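Local structure of putative esterase (Sulfolobus solfataricus P2, 2RAU) at residues I15-D19 with H75-Y81; I99-T103 with T125-I130; G122-W126 with F153-A157; W219-L223 with K262-P267. The protein probably hydrolyses ester bonds in lipid-like substrates and binds calcium, as a putative lipase or esterase of the alpha/beta-hydrolase superfamily. One frame throughout, in Å; residues are numbered along the deposited sequence.

Contact 1. Residues I15-D19 with H75-Y81; sequences ILGND and HYTIPDY
A type II beta turn from I15 to N18, on the way from strand 13-15 to strand 21-29, meets the irregular chain 75-81 through L16 at one end and N18 at the other. It shows how a turn can dock by one apolar and one polar side chain. L16 supplies the apolar half: its CD2 lies 3.6 Å from P79 CD, the leucine crossing the proline ring at about a right angle. The second methyl, CD1, reaches H75, 3.8 Å from CD2 of the imidazole. Between the two ends, G17 CA approaches I78 CG2 at 3.8 Å; G17 has a positive phi of 74°, and a beta carbon there would run into that same methyl. N18 does the polar work. A chi1 of -64° sets its amide opposite the carbonyl carbon, and ND2 then spans the gap. It donates to P79 O at 2.9 Å, from well above the carbonyl plane, and to L16 O at 3.0 Å, so both amide hydrogens are engaged and the amide is unlikely to flip. On the other branch, OD1 receives a hydrogen from a water that in turn accepts from Y81 N, while Y81 CB lies 3.5 Å from OD1. Helix 85-91 covers N18, P79 and Y81 through L87. Glycine in the third place of the bend, with phi positive, is characteristic of the type II turn, here tied to loop 75-81 by the asparagine at its fourth position.

Contact 2. Residues I99-T103 with T125-I130; sequences IDYRT and TWISDI
R102 and D129 supply the charged part of this contact, a side-on salt bridge. The R102 chain, extended from CG to NE (chi2 -177°), carries the guanidinium to D129. R102 NE gives its hydrogen to D129 OD2 at 2.8 Å and NH2 gives one to OD1 at 2.9 Å, both nearly straight (167°) and both meeting the syn lone pairs. Guanidinium and carboxylate planes lie only 22° apart. T125 CG2 sits over one guanidinium face, 3.4 Å from R102 CZ. Outward, R102 NH1 pairs with D36 and D129 OD1 also meets R30. A leucine in place of R102 would have no side-chain N-H groups, and would probably leave D36 without this partner and D129 relying more on R30. A water accepts from R102 N and donates to D129 OD2. This joins the chain just past strand 94-100 to helix 123-141, a packing of the alpha/beta-hydrolase core. Aromatic packing comes next: W126 NE1 stands over the centre of the Y101 ring, 3.5 Å from Y101 CD1. The Y101 hydroxyl is hydrogen-bonded to P57 O. Of the apolar contacts, Y101 CB meets W126 CZ2 at 3.7 Å, T103 CG2 touches the indole edge, and I99 CD1 lies 4.4 Å from I130 CG1.

Contact 3. Residues G122-W126 with F153-A157; sequences GWSTW and FGGIA
W123 and F153 make the closest approach between residues 122-126 and 153-157, with CH2 of the indole 3.4 Å from CE1 of the phenyl ring. Their planes are only 21° from parallel, yet the rings are slid so far apart that they barely overlap. F153 can extend this far because its chi1 of 163° turns CG away from the backbone N and sends the ring across the gap. The far edge of the W123 ring also meets the second helix: CZ3 points at A157, 3.7 Å from CA, and CZ2 is 4.0 Å from I156 CG2. An alanine in place of W123 would probably open a gap beside F153 and A157 and leave the phenyl ring freer to move. W126 adds a third ring, its CD1 lying 3.6 Å from F153 CZ, near the plane of the phenyl ring; the planes of the two rings stand 82° apart. L280 packs on all three aromatics, and W276 meets F153 edge-to-face. This aromatic cluster sits at the start of the helix that follows a probable nucleophile elbow, a pattern to which G154 belongs, as in the alpha/beta-hydrolase fold.

Contact 4. Residues W219-L223 with K262-P267; sequences WSYAL and KEDMFP
F266 is wedged among W219, A222 and L223 where two short helices pack antiparallel, in the mostly helical insertion between strands 170-176 and 297-302, a place where many alpha/beta hydrolases carry a cap. The local axes run 9.2 Å apart at closest approach, their directions 161° from each other. W219 turns the edge of its indole toward the phenyl face in an offset edge-to-face pair, planes 74° apart, with CE3 3.6 Å from F266 CD1. A222 CB presses on the ring's far end, 3.8 Å from CE2. L223 N lies at the ring edge, 3.6 Å from F266 CD2; the same N-H is bonded to W219 O within its own helix.

L223 is a knob in the hole formed by K262, E263, F266 and P267. With CG anti to the backbone N (chi1 -177°) the side chain reaches into the hole, where CD1 lies 3.7 Å from K262 O, and CD2 lies 3.8 Å from P267 CG.

Outside this first shell, K262 CB covers the phenyl face opposite W219, confining the ring from within its own helix. L242 of helix 238-248 packs on W219, A222 and F266, and W219 NE1 is hydrogen-bonded to R211 O, which holds the indole in orientation. Farther out, the K262 chain bends at its end, NZ donating to E263 OE2 at 3.0 Å in a salt bridge.

In the fold
Along the chain the four contacts follow one another, with contacts 2 and 3 overlapping at T125 and W126. Those two, centres 8 Å apart, both use helix 123-141, which packs on the end of strand 94-100 in one and on helix 153-169 in the other; Y101 also touches F153. They form one continuous patch beside the probable nucleophile elbow. Contact 4 lies across the chain's centre from them, about 28 Å away between centres, within the mostly helical insertion. Contact 1, its centre about 15 Å from that of contact 4, touches it through T77 and Y76 on P267, so loop 75-81 connects turn 15-19 with that insertion. The pairs 2-3 and 1-4 do not touch each other.

Contact 1. Residues I15-D19 with H75-Y81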
loop_
_atom_site.group_PDB
_atom_site.type_symbol
_atom_site.label_atom_id
_atom_site.label_comp_id
_atom_site.label_asym_id
_atom_site.label_seq_id
_atom_site.Cartn_x
_atom_site.Cartn_y
_atom_site.Cartn_z
ATOM N N ILE A 15 7.090 -15.295 -10.840
ATOM C CA ILE A 15 6.470 -15.022 -9.534
ATOM C C ILE A 15 5.942 -16.349 -8.977
ATOM O O ILE A 15 5.322 -17.116 -9.696
ATOM C CB ILE A 15 5.379 -13.946 -9.686
ATOM C CG1 ILE A 15 6.040 -12.631 -10.151
ATOM C CG2 ILE A 15 4.559 -13.840 -8.409
ATOM C CD1 ILE A 15 5.111 -11.451 -10.455
ATOM N N LEU A 16 6.250 -16.641 -7.730
ATOM C CA LEU A 16 5.805 -17.897 -7.128
ATOM C C LEU A 16 4.307 -18.052 -7.269
ATOM O O LEU A 16 3.548 -17.108 -7.030
ATOM C CB LEU A 16 6.223 -18.012 -5.672
ATOM C CG LEU A 16 5.501 -17.272 -4.537
ATOM C CD1 LEU A 16 5.891 -17.870 -3.152
ATOM C CD2 LEU A 16 5.711 -15.729 -4.597
ATOM N N GLY A 17 3.902 -19.244 -7.722
ATOM C CA GLY A 17 2.499 -19.586 -7.927
ATOM C C GLY A 17 1.848 -18.957 -9.132
ATOM O O GLY A 17 0.668 -19.174 -9.377
ATOM N N ASN A 18 2.616 -18.166 -9.885
ATOM C CA ASN A 18 2.089 -17.406 -11.010
ATOM C C ASN A 18 3.156 -17.375 -12.060
ATOM O O ASN A 18 3.696 -16.322 -12.383
ATOM C CB ASN A 18 1.742 -15.992 -10.557
ATOM C CG ASN A 18 0.633 -15.959 -9.533
ATOM O OD1 ASN A 18 -0.521 -15.897 -9.917
ATOM N ND2 ASN A 18 0.972 -16.059 -8.219
ATOM N N ASP A 19 3.441 -18.523 -12.663
ATOM C CA ASP A 19 4.610 -18.582 -13.545
ATOM C C ASP A 19 4.430 -17.988 -14.965
ATOM O O ASP A 19 5.375 -17.971 -15.757
ATOM C CB ASP A 19 5.168 -20.001 -13.617
ATOM C CG ASP A 19 4.209 -20.969 -14.198
ATOM O OD1 ASP A 19 3.306 -20.564 -14.973
ATOM O OD2 ASP A 19 4.340 -22.161 -13.844
ATOM N N HIS A 75 8.749 -15.340 2.951
ATOM C CA HIS A 75 7.431 -15.637 2.388
ATOM C C HIS A 75 6.477 -16.291 3.410
ATOM O O HIS A 75 6.846 -17.159 4.170
ATOM C CB HIS A 75 7.631 -16.546 1.178
ATOM C CG HIS A 75 8.287 -15.846 0.031
ATOM N ND1 HIS A 75 9.653 -15.702 -0.058
ATOM C CD2 HIS A 75 7.778 -15.263 -1.081
ATOM C CE1 HIS A 75 9.963 -15.082 -1.181
ATOM N NE2 HIS A 75 8.849 -14.798 -1.820
ATOM N N TYR A 76 5.249 -15.813 3.367
ATOM C CA TYR A 76 4.187 -16.151 4.289
ATOM C C TYR A 76 3.031 -16.896 3.631
ATOM O O TYR A 76 2.248 -17.535 4.327
ATOM C CB TYR A 76 3.679 -14.863 4.981
ATOM C CG TYR A 76 4.693 -14.286 5.922
ATOM C CD1 TYR A 76 4.863 -14.837 7.175
ATOM C CD2 TYR A 76 5.529 -13.217 5.541
ATOM C CE1 TYR A 76 5.827 -14.341 8.048
ATOM C CE2 TYR A 76 6.485 -12.736 6.397
ATOM C CZ TYR A 76 6.638 -13.285 7.646
ATOM O OH TYR A 76 7.548 -12.768 8.554
ATOM N N THR A 77 2.911 -16.805 2.308
ATOM C CA THR A 77 1.831 -17.440 1.555
ATOM C C THR A 77 2.186 -17.530 0.078
ATOM O O THR A 77 3.251 -17.043 -0.353
ATOM C CB THR A 77 0.512 -16.643 1.733
ATOM O OG1 THR A 77 -0.565 -17.446 1.293
ATOM C CG2 THR A 77 0.503 -15.301 1.025
ATOM N N ILE A 78 1.323 -18.166 -0.713
ATOM C CA ILE A 78 1.467 -18.151 -2.167
ATOM C C ILE A 78 0.432 -17.207 -2.741
ATOM O O ILE A 78 -0.760 -17.410 -2.545
ATOM C CB ILE A 78 1.278 -19.531 -2.778
ATOM C CG1 ILE A 78 2.359 -20.488 -2.230
ATOM C CG2 ILE A 78 1.342 -19.451 -4.337
ATOM C CD1 ILE A 78 2.031 -21.915 -2.407
ATOM N N PRO A 79 0.866 -16.160 -3.447
ATOM C CA PRO A 79 -0.127 -15.224 -3.975
ATOM C C PRO A 79 -1.034 -15.802 -5.042
ATOM O O PRO A 79 -0.606 -16.604 -5.871
ATOM C CB PRO A 79 0.726 -14.113 -4.636
ATOM C CG PRO A 79 2.128 -14.410 -4.326
ATOM C CD PRO A 79 2.252 -15.771 -3.766
ATOM N N ASP A 80 -2.282 -15.360 -4.996
ATOM C CA ASP A 80 -3.310 -15.735 -5.941
ATOM C C ASP A 80 -3.585 -14.489 -6.773
ATOM O O ASP A 80 -4.008 -13.478 -6.227
ATOM C CB ASP A 80 -4.553 -16.143 -5.176
ATOM C CG ASP A 80 -5.652 -16.650 -6.040
ATOM O OD1 ASP A 80 -5.653 -16.461 -7.278
ATOM O OD2 ASP A 80 -6.573 -17.249 -5.448
ATOM N N TYR A 81 -3.389 -14.571 -8.077
ATOM C CA TYR A 81 -3.617 -13.404 -8.968
ATOM C C TYR A 81 -5.063 -12.868 -8.881
ATOM O O TYR A 81 -5.310 -11.697 -9.081
ATOM C CB TYR A 81 -3.257 -13.702 -10.453
ATOM C CG TYR A 81 -4.370 -14.360 -11.230
ATOM C CD1 TYR A 81 -5.332 -13.601 -11.893
ATOM C CD2 TYR A 81 -4.511 -15.731 -11.224
ATOM C CE1 TYR A 81 -6.369 -14.203 -12.566
ATOM C CE2 TYR A 81 -5.555 -16.342 -11.867
ATOM C CZ TYR A 81 -6.473 -15.580 -12.550
ATOM O OH TYR A 81 -7.498 -16.222 -13.188
HETATM O O HOH W 1 -2.374 -17.342 -9.016
#

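Contact 2. Residues I99-T103 with T125-I130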
loop_
_atom_site.group_PDB
_atom_site.type_symbol
_atom_site.label_atom_id
_atom_site.label_comp_id
_atom_site.label_asym_id
_atom_site.label_seq_id
_atom_site.Cartn_x
_atom_site.Cartn_y
_atom_site.Cartn_z
ATOM N N ILE A 99 6.231 0.504 -5.768
ATOM C CA ILE A 99 7.388 1.110 -5.092
ATOM C C ILE A 99 7.551 0.591 -3.666
ATOM O O ILE A 99 6.549 0.388 -2.941
ATOM C CB ILE A 99 7.206 2.661 -5.074
ATOM C CG1 ILE A 99 8.403 3.348 -4.401
ATOM C CG2 ILE A 99 5.879 3.070 -4.405
ATOM C CD1 ILE A 99 8.423 4.968 -4.440
ATOM N N ASP A 100 8.816 0.301 -3.329
ATOM C CA ASP A 100 9.261 0.068 -1.986
ATOM C C ASP A 100 9.763 1.417 -1.453
ATOM O O ASP A 100 10.725 1.995 -1.963
ATOM C CB ASP A 100 10.367 -0.939 -1.893
ATOM C CG ASP A 100 9.971 -2.302 -2.394
ATOM O OD1 ASP A 100 8.837 -2.731 -2.122
ATOM O OD2 ASP A 100 10.809 -2.999 -2.993
ATOM N N TYR A 101 9.046 1.952 -0.478
ATOM C CA TYR A 101 9.425 3.191 0.153
ATOM C C TYR A 101 10.665 2.949 0.998
ATOM O O TYR A 101 11.024 1.804 1.249
ATOM C CB TYR A 101 8.352 3.652 1.103
ATOM C CG TYR A 101 7.004 3.901 0.493
ATOM C CD1 TYR A 101 6.851 4.779 -0.591
ATOM C CD2 TYR A 101 5.872 3.309 1.025
ATOM C CE1 TYR A 101 5.590 5.039 -1.129
ATOM C CE2 TYR A 101 4.617 3.570 0.512
ATOM C CZ TYR A 101 4.466 4.440 -0.558
ATOM O OH TYR A 101 3.188 4.673 -1.029
ATOM N N ARG A 102 11.248 4.025 1.514
ATOM C CA ARG A 102 12.454 3.927 2.348
ATOM C C ARG A 102 12.254 3.059 3.596
ATOM O O ARG A 102 13.221 2.471 4.136
ATOM C CB ARG A 102 12.961 5.327 2.717
ATOM C CG ARG A 102 13.283 6.192 1.497
ATOM C CD ARG A 102 13.838 7.508 1.895
ATOM N NE ARG A 102 13.858 8.417 0.760
ATOM C CZ ARG A 102 14.728 9.408 0.581
ATOM N NH1 ARG A 102 15.701 9.656 1.431
ATOM N NH2 ARG A 102 14.631 10.142 -0.500
ATOM N N THR A 103 11.016 3.012 4.062
ATOM C CA THR A 103 10.582 2.171 5.201
ATOM C C THR A 103 10.904 0.697 4.971
ATOM O O THR A 103 11.111 -0.056 5.912
ATOM C CB THR A 103 9.070 2.360 5.465
ATOM O OG1 THR A 103 8.380 2.248 4.205
ATOM C CG2 THR A 103 8.819 3.673 6.186
ATOM N N THR A 125 10.004 14.274 0.713
ATOM C CA THR A 125 10.797 13.067 0.506
ATOM C C THR A 125 10.022 12.003 -0.264
ATOM O O THR A 125 10.501 11.484 -1.261
ATOM C CB THR A 125 11.339 12.514 1.857
ATOM O OG1 THR A 125 12.206 13.496 2.433
ATOM C CG2 THR A 125 12.083 11.172 1.675
ATOM N N TRP A 126 8.833 11.668 0.214
ATOM C CA TRP A 126 7.991 10.644 -0.401
ATOM C C TRP A 126 7.633 11.026 -1.834
ATOM O O TRP A 126 7.707 10.188 -2.708
ATOM C CB TRP A 126 6.710 10.408 0.452
ATOM C CG TRP A 126 6.683 9.095 1.186
ATOM C CD1 TRP A 126 5.705 8.122 1.105
ATOM C CD2 TRP A 126 7.684 8.569 2.078
ATOM N NE1 TRP A 126 6.043 7.050 1.904
ATOM C CE2 TRP A 126 7.228 7.303 2.525
ATOM C CE3 TRP A 126 8.905 9.055 2.563
ATOM C CZ2 TRP A 126 7.960 6.515 3.386
ATOM C CZ3 TRP A 126 9.633 8.260 3.420
ATOM C CH2 TRP A 126 9.157 7.033 3.834
ATOM N N ILE A 127 7.219 12.280 -2.028
ATOM C CA ILE A 127 6.891 12.789 -3.365
ATOM C C ILE A 127 8.114 12.713 -4.299
ATOM O O ILE A 127 7.976 12.230 -5.434
ATOM C CB ILE A 127 6.206 14.154 -3.332
ATOM C CG1 ILE A 127 4.792 13.978 -2.717
ATOM C CG2 ILE A 127 6.113 14.751 -4.772
ATOM C CD1 ILE A 127 4.100 15.261 -2.424
ATOM N N SER A 128 9.310 13.032 -3.796
ATOM C CA SER A 128 10.512 12.965 -4.619
ATOM C C SER A 128 10.801 11.517 -5.044
ATOM O O SER A 128 11.250 11.263 -6.165
ATOM C CB SER A 128 11.724 13.596 -3.924
ATOM O OG SER A 128 12.244 12.775 -2.868
ATOM N N ASP A 129 10.521 10.565 -4.164
ATOM C CA ASP A 129 10.762 9.171 -4.437
ATOM C C ASP A 129 9.758 8.657 -5.468
ATOM O O ASP A 129 10.122 7.922 -6.381
ATOM C CB ASP A 129 10.639 8.347 -3.155
ATOM C CG ASP A 129 11.756 8.629 -2.146
ATOM O OD1 ASP A 129 12.750 9.216 -2.529
ATOM O OD2 ASP A 129 11.645 8.229 -0.954
ATOM N N ILE A 130 8.477 8.994 -5.301
ATOM C CA ILE A 130 7.490 8.635 -6.296
ATOM C C ILE A 130 7.878 9.235 -7.691
ATOM O O ILE A 130 7.737 8.564 -8.719
ATOM C CB ILE A 130 6.075 9.076 -5.866
ATOM C CG1 ILE A 130 5.665 8.362 -4.533
ATOM C CG2 ILE A 130 5.066 8.733 -6.956
ATOM C CD1 ILE A 130 4.386 8.977 -3.830
HETATM O O HOH W 2 9.998 6.509 0.272
#

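Contact 3. Residues G122-W126 with F153-A157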
loop_
_atom_site.group_PDB
_atom_site.type_symbol
_atom_site.label_atom_id
_atom_site.label_comp_id
_atom_site.label_asym_id
_atom_site.label_seq_id
_atom_site.Cartn_x
_atom_site.Cartn_y
_atom_site.Cartn_z
ATOM N N GLY A 122 9.194 13.027 5.278
ATOM C CA GLY A 122 7.923 13.700 5.096
ATOM C C GLY A 122 7.469 13.657 3.658
ATOM O O GLY A 122 7.969 12.884 2.860
ATOM N N TRP A 123 6.541 14.537 3.324
ATOM C CA TRP A 123 5.922 14.571 2.011
ATOM C C TRP A 123 6.869 14.931 0.880
ATOM O O TRP A 123 6.795 14.365 -0.204
ATOM C CB TRP A 123 4.698 15.522 2.028
ATOM C CG TRP A 123 3.544 14.850 2.585
ATOM C CD1 TRP A 123 2.928 15.086 3.795
ATOM C CD2 TRP A 123 2.897 13.716 2.025
ATOM N NE1 TRP A 123 1.905 14.201 3.976
ATOM C CE2 TRP A 123 1.875 13.338 2.903
ATOM C CE3 TRP A 123 3.056 13.008 0.832
ATOM C CZ2 TRP A 123 1.005 12.281 2.622
ATOM C CZ3 TRP A 123 2.227 11.936 0.579
ATOM C CH2 TRP A 123 1.197 11.599 1.445
ATOM N N SER A 124 7.755 15.893 1.074
ATOM C CA SER A 124 8.684 16.204 -0.023
ATOM C C SER A 124 9.604 15.002 -0.316
ATOM O O SER A 124 9.903 14.703 -1.478
ATOM C CB SER A 124 9.446 17.526 0.205
ATOM O OG SER A 124 10.267 17.433 1.322
ATOM N N THR A 125 10.004 14.274 0.713
ATOM C CA THR A 125 10.797 13.067 0.506
ATOM C C THR A 125 10.022 12.003 -0.264
ATOM O O THR A 125 10.501 11.484 -1.261
ATOM C CB THR A 125 11.339 12.514 1.857
ATOM O OG1 THR A 125 12.206 13.496 2.433
ATOM C CG2 THR A 125 12.083 11.172 1.675
ATOM N N TRP A 126 8.833 11.668 0.214
ATOM C CA TRP A 126 7.991 10.644 -0.401
ATOM C C TRP A 126 7.633 11.026 -1.834
ATOM O O TRP A 126 7.707 10.188 -2.708
ATOM C CB TRP A 126 6.710 10.408 0.452
ATOM C CG TRP A 126 6.683 9.095 1.186
ATOM C CD1 TRP A 126 5.705 8.122 1.105
ATOM C CD2 TRP A 126 7.684 8.569 2.078
ATOM N NE1 TRP A 126 6.043 7.050 1.904
ATOM C CE2 TRP A 126 7.228 7.303 2.525
ATOM C CE3 TRP A 126 8.905 9.055 2.563
ATOM C CZ2 TRP A 126 7.960 6.515 3.386
ATOM C CZ3 TRP A 126 9.633 8.260 3.420
ATOM C CH2 TRP A 126 9.157 7.033 3.834
ATOM N N PHE A 153 -3.123 4.967 2.758
ATOM C CA PHE A 153 -2.149 6.078 2.692
ATOM C C PHE A 153 -1.677 6.341 1.248
ATOM O O PHE A 153 -1.486 7.472 0.829
ATOM C CB PHE A 153 -0.897 5.783 3.532
ATOM C CG PHE A 153 0.256 6.665 3.178
ATOM C CD1 PHE A 153 0.367 7.931 3.710
ATOM C CD2 PHE A 153 1.194 6.267 2.220
ATOM C CE1 PHE A 153 1.435 8.756 3.351
ATOM C CE2 PHE A 153 2.273 7.112 1.857
ATOM C CZ PHE A 153 2.350 8.364 2.398
ATOM N N GLY A 154 -1.448 5.288 0.488
ATOM C CA GLY A 154 -1.030 5.439 -0.905
ATOM C C GLY A 154 -2.007 6.197 -1.762
ATOM O O GLY A 154 -1.617 6.777 -2.772
ATOM N N GLY A 155 -3.283 6.185 -1.399
ATOM C CA GLY A 155 -4.287 7.003 -2.092
ATOM C C GLY A 155 -4.127 8.501 -1.841
ATOM O O GLY A 155 -4.267 9.310 -2.754
ATOM N N ILE A 156 -3.796 8.858 -0.597
ATOM C CA ILE A 156 -3.445 10.233 -0.236
ATOM C C ILE A 156 -2.175 10.638 -0.995
ATOM O O ILE A 156 -2.101 11.727 -1.542
ATOM C CB ILE A 156 -3.212 10.410 1.317
ATOM C CG1 ILE A 156 -4.482 10.050 2.117
ATOM C CG2 ILE A 156 -2.885 11.840 1.632
ATOM C CD1 ILE A 156 -4.293 9.770 3.651
ATOM N N ALA A 157 -1.173 9.771 -0.997
ATOM C CA ALA A 157 0.067 10.009 -1.738
ATOM C C ALA A 157 -0.231 10.232 -3.236
ATOM O O ALA A 157 0.332 11.148 -3.843
ATOM C CB ALA A 157 1.043 8.861 -1.532
#

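Contact 4. Residues W219-L223 with K262-P267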
loop_
_atom_site.group_PDB
_atom_site.type_symbol
_atom_site.label_atom_id
_atom_site.label_comp_id
_atom_site.label_asym_id
_atom_site.label_seq_id
_atom_site.Cartn_x
_atom_site.Cartn_y
_atom_site.Cartn_z
ATOM N N TRP A 219 1.098 -13.428 14.174
ATOM C CA TRP A 219 0.181 -13.680 13.041
ATOM C C TRP A 219 0.522 -14.966 12.297
ATOM O O TRP A 219 -0.334 -15.822 12.060
ATOM C CB TRP A 219 0.178 -12.489 12.089
ATOM C CG TRP A 219 -0.226 -11.185 12.739
ATOM C CD1 TRP A 219 0.602 -10.268 13.298
ATOM C CD2 TRP A 219 -1.544 -10.681 12.894
ATOM N NE1 TRP A 219 -0.115 -9.246 13.836
ATOM C CE2 TRP A 219 -1.444 -9.476 13.603
ATOM C CE3 TRP A 219 -2.810 -11.147 12.520
ATOM C CZ2 TRP A 219 -2.546 -8.691 13.905
ATOM C CZ3 TRP A 219 -3.893 -10.373 12.818
ATOM C CH2 TRP A 219 -3.753 -9.154 13.503
ATOM N N SER A 220 1.792 -15.123 11.967
ATOM C CA SER A 220 2.259 -16.342 11.320
ATOM C C SER A 220 2.063 -17.598 12.205
ATOM O O SER A 220 1.703 -18.647 11.698
ATOM C CB SER A 220 3.719 -16.138 10.826
ATOM O OG SER A 220 4.638 -16.177 11.900
ATOM N N TYR A 221 2.341 -17.494 13.507
ATOM C CA TYR A 221 2.151 -18.605 14.429
ATOM C C TYR A 221 0.682 -19.034 14.422
ATOM O O TYR A 221 0.392 -20.212 14.379
ATOM C CB TYR A 221 2.599 -18.216 15.826
ATOM C CG TYR A 221 2.260 -19.241 16.862
ATOM C CD1 TYR A 221 3.058 -20.358 17.032
ATOM C CD2 TYR A 221 1.080 -19.145 17.621
ATOM C CE1 TYR A 221 2.727 -21.336 17.974
ATOM C CE2 TYR A 221 0.746 -20.104 18.535
ATOM C CZ TYR A 221 1.564 -21.202 18.711
ATOM O OH TYR A 221 1.230 -22.161 19.627
ATOM N N ALA A 222 -0.219 -18.057 14.458
ATOM C CA ALA A 222 -1.673 -18.271 14.539
ATOM C C ALA A 222 -2.280 -18.799 13.245
ATOM O O ALA A 222 -3.264 -19.536 13.274
ATOM C CB ALA A 222 -2.372 -17.008 14.988
ATOM N N LEU A 223 -1.668 -18.517 12.103
ATOM C CA LEU A 223 -2.161 -19.091 10.857
ATOM C C LEU A 223 -1.917 -20.583 10.855
ATOM O O LEU A 223 -2.751 -21.335 10.387
ATOM C CB LEU A 223 -1.487 -18.477 9.626
ATOM C CG LEU A 223 -1.906 -18.887 8.221
ATOM C CD1 LEU A 223 -3.415 -18.826 8.057
ATOM C CD2 LEU A 223 -1.139 -18.110 7.114
ATOM N N LYS A 262 -8.552 -15.880 7.491
ATOM C CA LYS A 262 -7.198 -15.815 8.092
ATOM C C LYS A 262 -6.091 -16.098 7.103
ATOM O O LYS A 262 -4.992 -15.541 7.212
ATOM C CB LYS A 262 -7.064 -16.743 9.309
ATOM C CG LYS A 262 -7.087 -18.223 9.032
ATOM C CD LYS A 262 -7.066 -19.015 10.335
ATOM C CE LYS A 262 -6.886 -20.512 10.111
ATOM N NZ LYS A 262 -8.082 -21.045 9.485
ATOM N N GLU A 263 -6.359 -16.981 6.144
ATOM C CA GLU A 263 -5.388 -17.356 5.120
ATOM C C GLU A 263 -4.970 -16.178 4.239
ATOM O O GLU A 263 -3.862 -16.173 3.670
ATOM C CB GLU A 263 -5.941 -18.479 4.234
ATOM C CG GLU A 263 -6.113 -19.827 4.924
ATOM C CD GLU A 263 -7.309 -19.930 5.818
ATOM O OE1 GLU A 263 -8.297 -19.181 5.710
ATOM O OE2 GLU A 263 -7.250 -20.824 6.630
ATOM N N ASP A 264 -5.866 -15.204 4.131
ATOM C CA ASP A 264 -5.612 -13.941 3.405
ATOM C C ASP A 264 -5.058 -12.858 4.344
ATOM O O ASP A 264 -4.078 -12.175 4.008
ATOM C CB ASP A 264 -6.886 -13.435 2.715
ATOM C CG ASP A 264 -7.413 -14.418 1.675
ATOM O OD1 ASP A 264 -6.580 -15.106 1.034
ATOM O OD2 ASP A 264 -8.647 -14.527 1.494
HETATM N N MSE A 265 -5.633 -12.739 5.527
HETATM C CA MSE A 265 -5.335 -11.604 6.432
HETATM C C MSE A 265 -4.013 -11.753 7.149
HETATM O O MSE A 265 -3.267 -10.785 7.298
HETATM C CB MSE A 265 -6.413 -11.379 7.471
HETATM C CG MSE A 265 -7.804 -11.024 6.933
HETATM SE SE MSE A 265 -7.692 -9.240 6.137
HETATM C CE MSE A 265 -9.058 -9.565 4.771
ATOM N N PHE A 266 -3.771 -12.947 7.658
ATOM C CA PHE A 266 -2.568 -13.152 8.500
ATOM C C PHE A 266 -1.265 -12.914 7.697
ATOM O O PHE A 266 -0.325 -12.311 8.250
ATOM C CB PHE A 266 -2.605 -14.512 9.229
ATOM C CG PHE A 266 -3.640 -14.590 10.398
ATOM C CD1 PHE A 266 -4.618 -13.599 10.611
ATOM C CD2 PHE A 266 -3.702 -15.726 11.188
ATOM C CE1 PHE A 266 -5.556 -13.728 11.608
ATOM C CE2 PHE A 266 -4.638 -15.841 12.186
ATOM C CZ PHE A 266 -5.537 -14.837 12.413
ATOM N N PRO A 267 -1.179 -13.437 6.439
ATOM C CA PRO A 267 0.011 -13.114 5.630
ATOM C C PRO A 267 0.269 -11.657 5.349
ATOM O O PRO A 267 1.435 -11.282 5.308
ATOM C CB PRO A 267 -0.148 -13.969 4.378
ATOM C CG PRO A 267 -0.994 -15.096 4.804
ATOM C CD PRO A 267 -2.002 -14.449 5.749
#